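Local coordinates for chemotactic transducer PctC (Pseudomonas aeruginosa, PDB 5LTV), which binds gamma-amino-butanoic acid in its Cache domain and, as an amino-acid chemoreceptor, probably passes the signal on to the chemotaxis machinery, at residues G145-L153 and V164-L174; Y95-F104 and Y116-Y124. All blocks are in the same frame, centred on the assembly; numbering follows the deposited sequence.

Contact 1 (G145-L153 and V164-L174). With ABU (gamma-amino-butanoic acid), chain H.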
loop_
_atom_site.group_PDB
_atom_site.type_symbol
_atom_site.label_atom_id
_atom_site.label_comp_id
_atom_site.label_asym_id
_atom_site.label_seq_id
_atom_site.Cartn_x
_atom_site.Cartn_y
_atom_site.Cartn_z
ATOM N N GLY A 145 8.664 7.206 11.623
ATOM C CA GLY A 145 9.665 6.213 11.335
ATOM C C GLY A 145 9.142 4.824 11.052
ATOM O O GLY A 145 9.943 3.934 10.769
ATOM N N GLU A 146 7.836 4.597 11.129
ATOM C CA GLU A 146 7.310 3.270 10.866
ATOM C C GLU A 146 7.371 2.965 9.379
ATOM O O GLU A 146 7.331 3.873 8.537
ATOM C CB GLU A 146 5.865 3.158 11.350
ATOM C CG GLU A 146 5.758 3.032 12.826
ATOM C CD GLU A 146 4.377 3.419 13.324
ATOM O OE1 GLU A 146 3.870 4.492 12.901
ATOM O OE2 GLU A 146 3.787 2.634 14.118
ATOM N N GLN A 147 7.423 1.662 9.062
ATOM C CA GLN A 147 7.306 1.172 7.689
ATOM C C GLN A 147 5.854 1.132 7.265
ATOM O O GLN A 147 5.056 0.397 7.866
ATOM C CB GLN A 147 7.895 -0.234 7.562
ATOM C CG GLN A 147 9.406 -0.272 7.634
ATOM C CD GLN A 147 9.961 -1.683 7.442
ATOM O OE1 GLN A 147 9.306 -2.677 7.741
ATOM N NE2 GLN A 147 11.164 -1.759 6.922
ATOM N N ILE A 148 5.527 1.847 6.179
ATOM C CA ILE A 148 4.157 1.964 5.678
ATOM C C ILE A 148 4.104 1.802 4.160
ATOM O O ILE A 148 5.120 1.769 3.454
ATOM C CB ILE A 148 3.524 3.311 6.069
ATOM C CG1 ILE A 148 4.312 4.464 5.430
ATOM C CG2 ILE A 148 3.449 3.442 7.611
ATOM C CD1 ILE A 148 3.632 5.848 5.527
ATOM N N LEU A 149 2.886 1.699 3.653
ATOM C CA LEU A 149 2.657 1.897 2.237
ATOM C C LEU A 149 1.425 2.787 2.107
ATOM O O LEU A 149 0.599 2.879 3.025
ATOM C CB LEU A 149 2.526 0.547 1.465
ATOM C CG LEU A 149 1.388 -0.457 1.622
ATOM C CD1 LEU A 149 0.193 0.108 0.953
ATOM C CD2 LEU A 149 1.696 -1.824 1.019
ATOM N N ALA A 150 1.330 3.477 0.978
ATOM C CA ALA A 150 0.263 4.440 0.781
ATOM C C ALA A 150 -0.501 4.126 -0.499
ATOM O O ALA A 150 0.020 3.508 -1.426
ATOM C CB ALA A 150 0.811 5.870 0.732
ATOM N N MET A 151 -1.744 4.567 -0.534
ATOM C CA MET A 151 -2.533 4.646 -1.742
ATOM C C MET A 151 -2.826 6.106 -1.991
ATOM O O MET A 151 -3.311 6.794 -1.086
ATOM C CB MET A 151 -3.815 3.867 -1.560
ATOM C CG MET A 151 -3.599 2.400 -1.583
ATOM S SD MET A 151 -4.979 1.559 -0.755
ATOM C CE MET A 151 -4.461 -0.182 -0.912
ATOM N N SER A 152 -2.507 6.601 -3.194
ATOM C CA SER A 152 -2.566 8.048 -3.445
ATOM C C SER A 152 -3.074 8.334 -4.857
ATOM O O SER A 152 -2.941 7.504 -5.769
ATOM C CB SER A 152 -1.188 8.740 -3.242
ATOM O OG SER A 152 -0.173 8.225 -4.139
ATOM N N LEU A 153 -3.680 9.512 -5.023
ATOM C CA LEU A 153 -4.184 9.900 -6.329
ATOM C C LEU A 153 -4.376 11.410 -6.381
ATOM O O LEU A 153 -4.684 12.033 -5.357
ATOM C CB LEU A 153 -5.498 9.176 -6.677
ATOM C CG LEU A 153 -6.742 8.964 -5.798
ATOM C CD1 LEU A 153 -6.820 9.781 -4.525
ATOM C CD2 LEU A 153 -7.990 9.176 -6.652
ATOM N N VAL A 164 -2.511 16.065 -3.960
ATOM C CA VAL A 164 -2.581 14.610 -3.927
ATOM C C VAL A 164 -3.182 14.160 -2.603
ATOM O O VAL A 164 -2.702 14.542 -1.530
ATOM C CB VAL A 164 -1.204 13.981 -4.155
ATOM C CG1 VAL A 164 -1.244 12.485 -3.863
ATOM C CG2 VAL A 164 -0.769 14.263 -5.581
ATOM N N ALA A 165 -4.217 13.326 -2.675
ATOM C CA ALA A 165 -4.826 12.750 -1.490
ATOM C C ALA A 165 -4.328 11.322 -1.337
ATOM O O ALA A 165 -4.074 10.643 -2.338
ATOM C CB ALA A 165 -6.347 12.799 -1.578
ATOM N N ALA A 166 -4.107 10.904 -0.086
ATOM C CA ALA A 166 -3.601 9.563 0.202
ATOM C C ALA A 166 -4.150 9.030 1.527
ATOM O O ALA A 166 -4.609 9.784 2.378
ATOM C CB ALA A 166 -2.074 9.524 0.276
ATOM N N GLY A 167 -4.090 7.706 1.667
ATOM C CA GLY A 167 -4.072 7.074 2.981
ATOM C C GLY A 167 -2.952 6.066 3.078
ATOM O O GLY A 167 -2.619 5.401 2.104
ATOM N N ASP A 168 -2.361 5.954 4.258
ATOM C CA ASP A 168 -1.335 4.941 4.405
ATOM C C ASP A 168 -1.716 3.942 5.505
ATOM O O ASP A 168 -2.594 4.198 6.339
ATOM C CB ASP A 168 0.040 5.557 4.657
ATOM C CG ASP A 168 0.056 6.497 5.858
ATOM O OD1 ASP A 168 -0.632 6.214 6.866
ATOM O OD2 ASP A 168 0.754 7.535 5.786
ATOM N N MET A 169 -1.036 2.792 5.483
ATOM C CA MET A 169 -1.254 1.729 6.440
ATOM C C MET A 169 0.068 1.072 6.826
ATOM O O MET A 169 0.966 0.933 5.999
ATOM C CB MET A 169 -2.244 0.708 5.863
ATOM C CG MET A 169 -1.929 0.289 4.502
ATOM S SD MET A 169 -3.420 0.286 3.483
ATOM C CE MET A 169 -3.127 1.730 2.447
ATOM N N LYS A 170 0.174 0.698 8.098
ATOM C CA LYS A 170 1.355 0.000 8.599
ATOM C C LYS A 170 1.519 -1.364 7.944
ATOM O O LYS A 170 0.545 -2.092 7.713
ATOM C CB LYS A 170 1.265 -0.168 10.116
ATOM C CG LYS A 170 1.379 1.142 10.882
ATOM C CD LYS A 170 0.896 1.005 12.322
ATOM C CE LYS A 170 1.487 -0.213 12.974
ATOM N NZ LYS A 170 0.820 -0.507 14.286
ATOM N N LEU A 171 2.773 -1.707 7.642
ATOM C CA LEU A 171 3.065 -3.008 7.058
ATOM C C LEU A 171 2.675 -4.158 7.979
ATOM O O LEU A 171 2.267 -5.215 7.493
ATOM C CB LEU A 171 4.557 -3.119 6.720
ATOM C CG LEU A 171 5.175 -2.247 5.643
ATOM C CD1 LEU A 171 6.454 -2.961 5.195
ATOM C CD2 LEU A 171 4.228 -1.973 4.458
ATOM N N GLU A 172 2.798 -3.985 9.307
ATOM C CA GLU A 172 2.442 -5.094 10.198
ATOM C C GLU A 172 0.947 -5.395 10.131
ATOM O O GLU A 172 0.548 -6.560 10.251
ATOM C CB GLU A 172 2.896 -4.829 11.647
ATOM C CG GLU A 172 2.108 -3.792 12.457
ATOM C CD GLU A 172 2.563 -3.690 13.941
ATOM O OE1 GLU A 172 2.795 -4.741 14.585
ATOM O OE2 GLU A 172 2.690 -2.557 14.468
ATOM N N THR A 173 0.118 -4.374 9.900
ATOM C CA THR A 173 -1.305 -4.606 9.684
ATOM C C THR A 173 -1.550 -5.504 8.479
ATOM O O THR A 173 -2.367 -6.437 8.531
ATOM C CB THR A 173 -2.014 -3.270 9.473
ATOM O OG1 THR A 173 -1.662 -2.367 10.526
ATOM C CG2 THR A 173 -3.541 -3.469 9.398
ATOM N N LEU A 174 -0.875 -5.210 7.362
ATOM C CA LEU A 174 -1.042 -6.023 6.163
ATOM C C LEU A 174 -0.454 -7.401 6.360
ATOM O O LEU A 174 -1.047 -8.407 5.927
ATOM C CB LEU A 174 -0.413 -5.342 4.953
ATOM C CG LEU A 174 -1.057 -3.995 4.567
ATOM C CD1 LEU A 174 -0.323 -3.266 3.471
ATOM C CD2 LEU A 174 -2.388 -4.329 4.111
HETATM N N ABU H . 1.523 9.780 7.283
HETATM C CD ABU H . 2.891 9.743 6.698
HETATM C CB ABU H . 3.251 11.021 5.988
HETATM C CG ABU H . 3.751 10.805 4.569
HETATM C C ABU H . 5.235 10.834 4.249
HETATM O O ABU H . 5.974 9.955 4.759
HETATM O OXT ABU H . 5.642 11.699 3.423
HETATM O O HOH W 1 1.048 2.514 14.970
#

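Contact 2 (Y95-F104 and Y116-Y124). With ABU (gamma-amino-butanoic acid), chain H; SO4 (sulfate ion), chain K; SO4 (sulfate ion), chain I.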
loop_
_atom_site.group_PDB
_atom_site.type_symbol
_atom_site.label_atom_id
_atom_site.label_comp_id
_atom_site.label_asym_id
_atom_site.label_seq_id
_atom_site.Cartn_x
_atom_site.Cartn_y
_atom_site.Cartn_z
ATOM N N TYR A 95 -4.532 12.031 4.244
ATOM C CA TYR A 95 -3.887 13.328 4.109
ATOM C C TYR A 95 -4.006 13.862 2.691
ATOM O O TYR A 95 -4.208 13.118 1.728
ATOM C CB TYR A 95 -2.416 13.301 4.533
ATOM C CG TYR A 95 -1.581 12.096 4.155
ATOM C CD1 TYR A 95 -1.517 10.982 4.994
ATOM C CD2 TYR A 95 -0.767 12.102 3.003
ATOM C CE1 TYR A 95 -0.704 9.869 4.671
ATOM C CE2 TYR A 95 0.062 11.006 2.685
ATOM C CZ TYR A 95 0.086 9.897 3.523
ATOM O OH TYR A 95 0.884 8.804 3.239
ATOM N N LEU A 96 -3.878 15.183 2.603
ATOM C CA LEU A 96 -3.887 15.934 1.357
ATOM C C LEU A 96 -2.641 16.802 1.333
ATOM O O LEU A 96 -2.463 17.657 2.207
ATOM C CB LEU A 96 -5.139 16.813 1.240
ATOM C CG LEU A 96 -5.165 17.781 0.032
ATOM C CD1 LEU A 96 -5.448 17.039 -1.285
ATOM C CD2 LEU A 96 -6.231 18.854 0.252
ATOM N N GLY A 97 -1.781 16.588 0.339
ATOM C CA GLY A 97 -0.674 17.475 0.085
ATOM C C GLY A 97 -1.136 18.381 -1.031
ATOM O O GLY A 97 -1.561 17.905 -2.088
ATOM N N GLU A 98 -1.102 19.696 -0.774
ATOM C CA GLU A 98 -1.627 20.698 -1.703
ATOM C C GLU A 98 -0.545 21.220 -2.644
ATOM O O GLU A 98 0.587 21.440 -2.234
ATOM C CB GLU A 98 -2.272 21.863 -0.935
ATOM C CG GLU A 98 -3.601 21.471 -0.295
ATOM C CD GLU A 98 -4.300 22.599 0.434
ATOM O OE1 GLU A 98 -4.658 22.416 1.621
ATOM O OE2 GLU A 98 -4.548 23.659 -0.186
ATOM N N ALA A 99 -0.931 21.469 -3.898
ATOM C CA ALA A 99 0.023 21.847 -4.948
ATOM C C ALA A 99 0.507 23.288 -4.798
ATOM O O ALA A 99 1.681 23.572 -5.054
ATOM C CB ALA A 99 -0.629 21.658 -6.317
ATOM N N ALA A 100 -0.360 24.216 -4.370
ATOM C CA ALA A 100 0.015 25.638 -4.414
ATOM C C ALA A 100 1.254 25.934 -3.562
ATOM O O ALA A 100 2.177 26.612 -4.007
ATOM C CB ALA A 100 -1.153 26.534 -3.970
ATOM N N SER A 101 1.286 25.456 -2.326
ATOM C CA SER A 101 2.418 25.823 -1.471
ATOM C C SER A 101 2.826 24.711 -0.505
ATOM O O SER A 101 3.476 25.003 0.505
ATOM C CB SER A 101 2.086 27.100 -0.666
ATOM O OG SER A 101 0.955 26.883 0.147
ATOM N N GLY A 102 2.440 23.455 -0.761
ATOM C CA GLY A 102 2.865 22.342 0.062
ATOM C C GLY A 102 2.115 22.145 1.364
ATOM O O GLY A 102 2.524 21.300 2.167
ATOM N N THR A 103 1.058 22.912 1.612
ATOM C CA THR A 103 0.224 22.744 2.795
ATOM C C THR A 103 -0.184 21.284 2.941
ATOM O O THR A 103 -0.627 20.655 1.984
ATOM C CB THR A 103 -1.018 23.627 2.660
ATOM O OG1 THR A 103 -0.627 25.013 2.491
ATOM C CG2 THR A 103 -1.963 23.434 3.871
ATOM N N PHE A 104 0.016 20.732 4.127
ATOM C CA PHE A 104 -0.136 19.313 4.370
ATOM C C PHE A 104 -1.145 19.153 5.502
ATOM O O PHE A 104 -0.885 19.587 6.635
ATOM C CB PHE A 104 1.216 18.694 4.724
ATOM C CG PHE A 104 1.161 17.201 4.972
ATOM C CD1 PHE A 104 0.955 16.323 3.918
ATOM C CD2 PHE A 104 1.322 16.689 6.257
ATOM C CE1 PHE A 104 0.910 14.955 4.137
ATOM C CE2 PHE A 104 1.263 15.337 6.493
ATOM C CZ PHE A 104 1.056 14.458 5.421
ATOM N N TYR A 116 9.139 19.873 6.233
ATOM C CA TYR A 116 8.445 18.852 5.455
ATOM C C TYR A 116 7.617 19.478 4.325
ATOM O O TYR A 116 6.837 20.404 4.544
ATOM C CB TYR A 116 7.537 18.016 6.363
ATOM C CG TYR A 116 6.774 16.965 5.592
ATOM C CD1 TYR A 116 7.395 15.776 5.207
ATOM C CD2 TYR A 116 5.434 17.172 5.213
ATOM C CE1 TYR A 116 6.700 14.800 4.508
ATOM C CE2 TYR A 116 4.721 16.193 4.499
ATOM C CZ TYR A 116 5.360 15.022 4.158
ATOM O OH TYR A 116 4.676 14.085 3.440
ATOM N N ASP A 117 7.787 18.967 3.116
ATOM C CA ASP A 117 7.048 19.454 1.956
ATOM C C ASP A 117 6.541 18.211 1.239
ATOM O O ASP A 117 7.354 17.465 0.650
ATOM C CB ASP A 117 7.934 20.326 1.061
ATOM C CG ASP A 117 7.215 20.806 -0.209
ATOM O OD1 ASP A 117 6.081 20.374 -0.486
ATOM O OD2 ASP A 117 7.804 21.602 -0.959
ATOM N N PRO A 118 5.234 17.919 1.290
ATOM C CA PRO A 118 4.760 16.645 0.722
ATOM C C PRO A 118 5.014 16.560 -0.761
ATOM O O PRO A 118 5.067 15.444 -1.302
ATOM C CB PRO A 118 3.250 16.639 1.026
ATOM C CG PRO A 118 2.896 18.158 1.093
ATOM C CD PRO A 118 4.125 18.787 1.736
ATOM N N ARG A 119 5.163 17.705 -1.438
ATOM C CA ARG A 119 5.378 17.657 -2.882
ATOM C C ARG A 119 6.703 17.006 -3.244
ATOM O O ARG A 119 6.851 16.532 -4.376
ATOM C CB ARG A 119 5.274 19.063 -3.479
ATOM C CG ARG A 119 3.901 19.720 -3.183
ATOM C CD ARG A 119 3.900 21.168 -3.542
ATOM N NE ARG A 119 4.886 21.871 -2.715
ATOM C CZ ARG A 119 5.116 23.170 -2.774
ATOM N NH1 ARG A 119 4.429 23.943 -3.641
ATOM N NH2 ARG A 119 6.043 23.693 -1.981
ATOM N N THR A 120 7.642 16.903 -2.300
ATOM C CA THR A 120 8.918 16.265 -2.628
ATOM C C THR A 120 8.892 14.755 -2.449
ATOM O O THR A 120 9.935 14.116 -2.621
ATOM C CB THR A 120 10.071 16.830 -1.770
ATOM O OG1 THR A 120 9.854 16.527 -0.390
ATOM C CG2 THR A 120 10.273 18.365 -1.966
ATOM N N ARG A 121 7.754 14.158 -2.099
ATOM C CA ARG A 121 7.753 12.771 -1.678
ATOM C C ARG A 121 7.195 11.872 -2.773
ATOM O O ARG A 121 6.325 12.282 -3.561
ATOM C CB ARG A 121 6.957 12.610 -0.374
ATOM C CG ARG A 121 7.518 13.484 0.832
ATOM C CD ARG A 121 8.588 12.745 1.632
ATOM N NE ARG A 121 8.037 11.587 2.353
ATOM C CZ ARG A 121 8.728 10.482 2.666
ATOM N NH1 ARG A 121 9.992 10.377 2.304
ATOM N NH2 ARG A 121 8.152 9.479 3.316
ATOM N N ALA A 122 7.690 10.621 -2.794
ATOM C CA ALA A 122 7.348 9.683 -3.867
ATOM C C ALA A 122 5.856 9.409 -3.962
ATOM O O ALA A 122 5.348 9.169 -5.065
ATOM C CB ALA A 122 8.102 8.363 -3.691
ATOM N N TRP A 123 5.134 9.391 -2.831
ATOM C CA TRP A 123 3.705 9.095 -2.934
ATOM C C TRP A 123 2.976 10.239 -3.609
ATOM O O TRP A 123 1.915 10.040 -4.214
ATOM C CB TRP A 123 3.096 8.820 -1.554
ATOM C CG TRP A 123 3.211 9.980 -0.566
ATOM C CD1 TRP A 123 4.138 10.103 0.406
ATOM C CD2 TRP A 123 2.356 11.140 -0.462
ATOM N NE1 TRP A 123 3.924 11.269 1.137
ATOM C CE2 TRP A 123 2.846 11.929 0.617
ATOM C CE3 TRP A 123 1.228 11.589 -1.167
ATOM C CZ2 TRP A 123 2.250 13.131 1.007
ATOM C CZ3 TRP A 123 0.619 12.775 -0.773
ATOM C CH2 TRP A 123 1.138 13.543 0.306
ATOM N N TYR A 124 3.551 11.436 -3.530
ATOM C CA TYR A 124 2.988 12.604 -4.189
ATOM C C TYR A 124 3.360 12.614 -5.675
ATOM O O TYR A 124 2.486 12.559 -6.559
ATOM C CB TYR A 124 3.475 13.864 -3.454
ATOM C CG TYR A 124 2.859 15.123 -3.981
ATOM C CD1 TYR A 124 1.812 15.728 -3.296
ATOM C CD2 TYR A 124 3.319 15.741 -5.162
ATOM C CE1 TYR A 124 1.195 16.905 -3.827
ATOM C CE2 TYR A 124 2.735 16.886 -5.650
ATOM C CZ TYR A 124 1.684 17.475 -5.007
ATOM O OH TYR A 124 1.107 18.629 -5.507
HETATM N N ABU H . 1.523 9.780 7.283
HETATM C CD ABU H . 2.891 9.743 6.698
HETATM C CB ABU H . 3.251 11.021 5.988
HETATM C CG ABU H . 3.751 10.805 4.569
HETATM C C ABU H . 5.235 10.834 4.249
HETATM O O ABU H . 5.974 9.955 4.759
HETATM O OXT ABU H . 5.642 11.699 3.423
HETATM S S SO4 K . 6.369 27.106 -3.454
HETATM O O1 SO4 K . 7.701 26.500 -3.474
HETATM O O2 SO4 K . 5.539 26.508 -4.493
HETATM O O3 SO4 K . 5.721 26.885 -2.163
HETATM O O4 SO4 K . 6.520 28.539 -3.687
HETATM S S SO4 I . 11.785 6.839 2.548
HETATM O O1 SO4 I . 11.592 5.472 2.998
HETATM O O2 SO4 I . 12.497 6.835 1.268
HETATM O O3 SO4 I . 12.516 7.579 3.590
HETATM O O4 SO4 I . 10.504 7.494 2.369
#

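Contact 1 (G145-L153 and V164-L174)
Leu149 and Met169 face each other as a hydrogen-bonded pair, and their side chains leave the sheet on the same side as Met151. In Met169 CG stands between the backbone N and the carbonyl carbon (chi1 48°), and the chain then bends twice, which carries CE back over the neighbouring strand to 3.7 Å from Met151 SD. The extended Met151 runs across it at about a right angle. Leu149 CD2 meets Leu174 CD1 at 3.5 Å, linking the strand to the first turn of helix 171-178; Leu53 and Met57 of helix 34-68 also touch Met151. Strand directions 159° apart and paired backbone bonds, such as Met151 N to Gly167 O at 2.9 Å, define an antiparallel hairpin; 160-170 is the middle strand of the five-stranded 2-1-5-4-3 Cache sheet, with 147-157 beside it. Its other surface carries Ala150, Ser152, Ala166 and Asp168. Asp168 OD2 accepts from the amino nitrogen N of ABU at 2.8 Å, while Ile148 CD1 lies 3.3 Å from that same OD2. Ser93 and Tyr95 also hydrogen-bond this carboxylate, restricting its rotation. Glu146 OE1 is hydrogen-bonded to Thr144 OG1.

Contact 2 (Y95-F104 and Y116-Y124)
The Trp123 ring takes the edge of Tyr95 on one face, Tyr95 CE2 lying 3.5 Å from Trp123 CZ2 with the planes at 71°; its opposite face has Tyr124 CB and Pro118 O toward the rim, and its in-plane NE1 edge meets the ligand. A second T-shaped pair has Tyr116 CE2 over the centre of the Phe104 ring, 3.7 Å from Phe104 CG, with the planes at 67°. Tyr95 in turn presents a face to ABU CB. The Arg119 guanidinium has Gly102 N over its centre. At its edge, NE and NH2 grip Asp117 OD1 and OD2 side-on, Arg119 NH1 reaches Ala99 O at 3.1 Å from above the carbonyl plane, and a sulfate, probably from the crystallisation liquor, takes NH1 and NH2. Asp117 OD1 also accepts from Arg119 N, closing an Asx turn. Arg121 bends at chi2 and chi3, bringing NE to 2.6 Å from ABU OXT and NH2 to 2.7 Å from ABU O. Tyr116 OH and Trp123 NE1 donate to OXT as well, at 2.6 Å and 2.9 Å. Three donors on one oxygen, one from a guanidinium, are consistent with recognition of a carboxylate, probably ionised.

Overall arrangement
Contacts 1 and 2 have centres about 15 Å apart and divide the ligand between them: Asp168 of 164-174 takes the amino end, whereas Tyr116, Arg121 and Trp123 of 116-124 take the carboxylate, with Ala142 N as a further hydrogen-bonding partner. Tyr95, in contact 2, bridges the two, since it meets both the ligand and the carboxylate of contact 1. The contacts also join directly. Strands 93-98 and 160-170 are neighbours in one sheet, with Val164 N 2.8 Å from Gly97 O, a probable hydrogen bond, and Ser152 OG lies 2.8 Å from Trp123 O. Val164 CG1 packs on Trp123 CZ3 at 3.6 Å, so strand 160-170 lies against the indole whose NE1 meets the ligand.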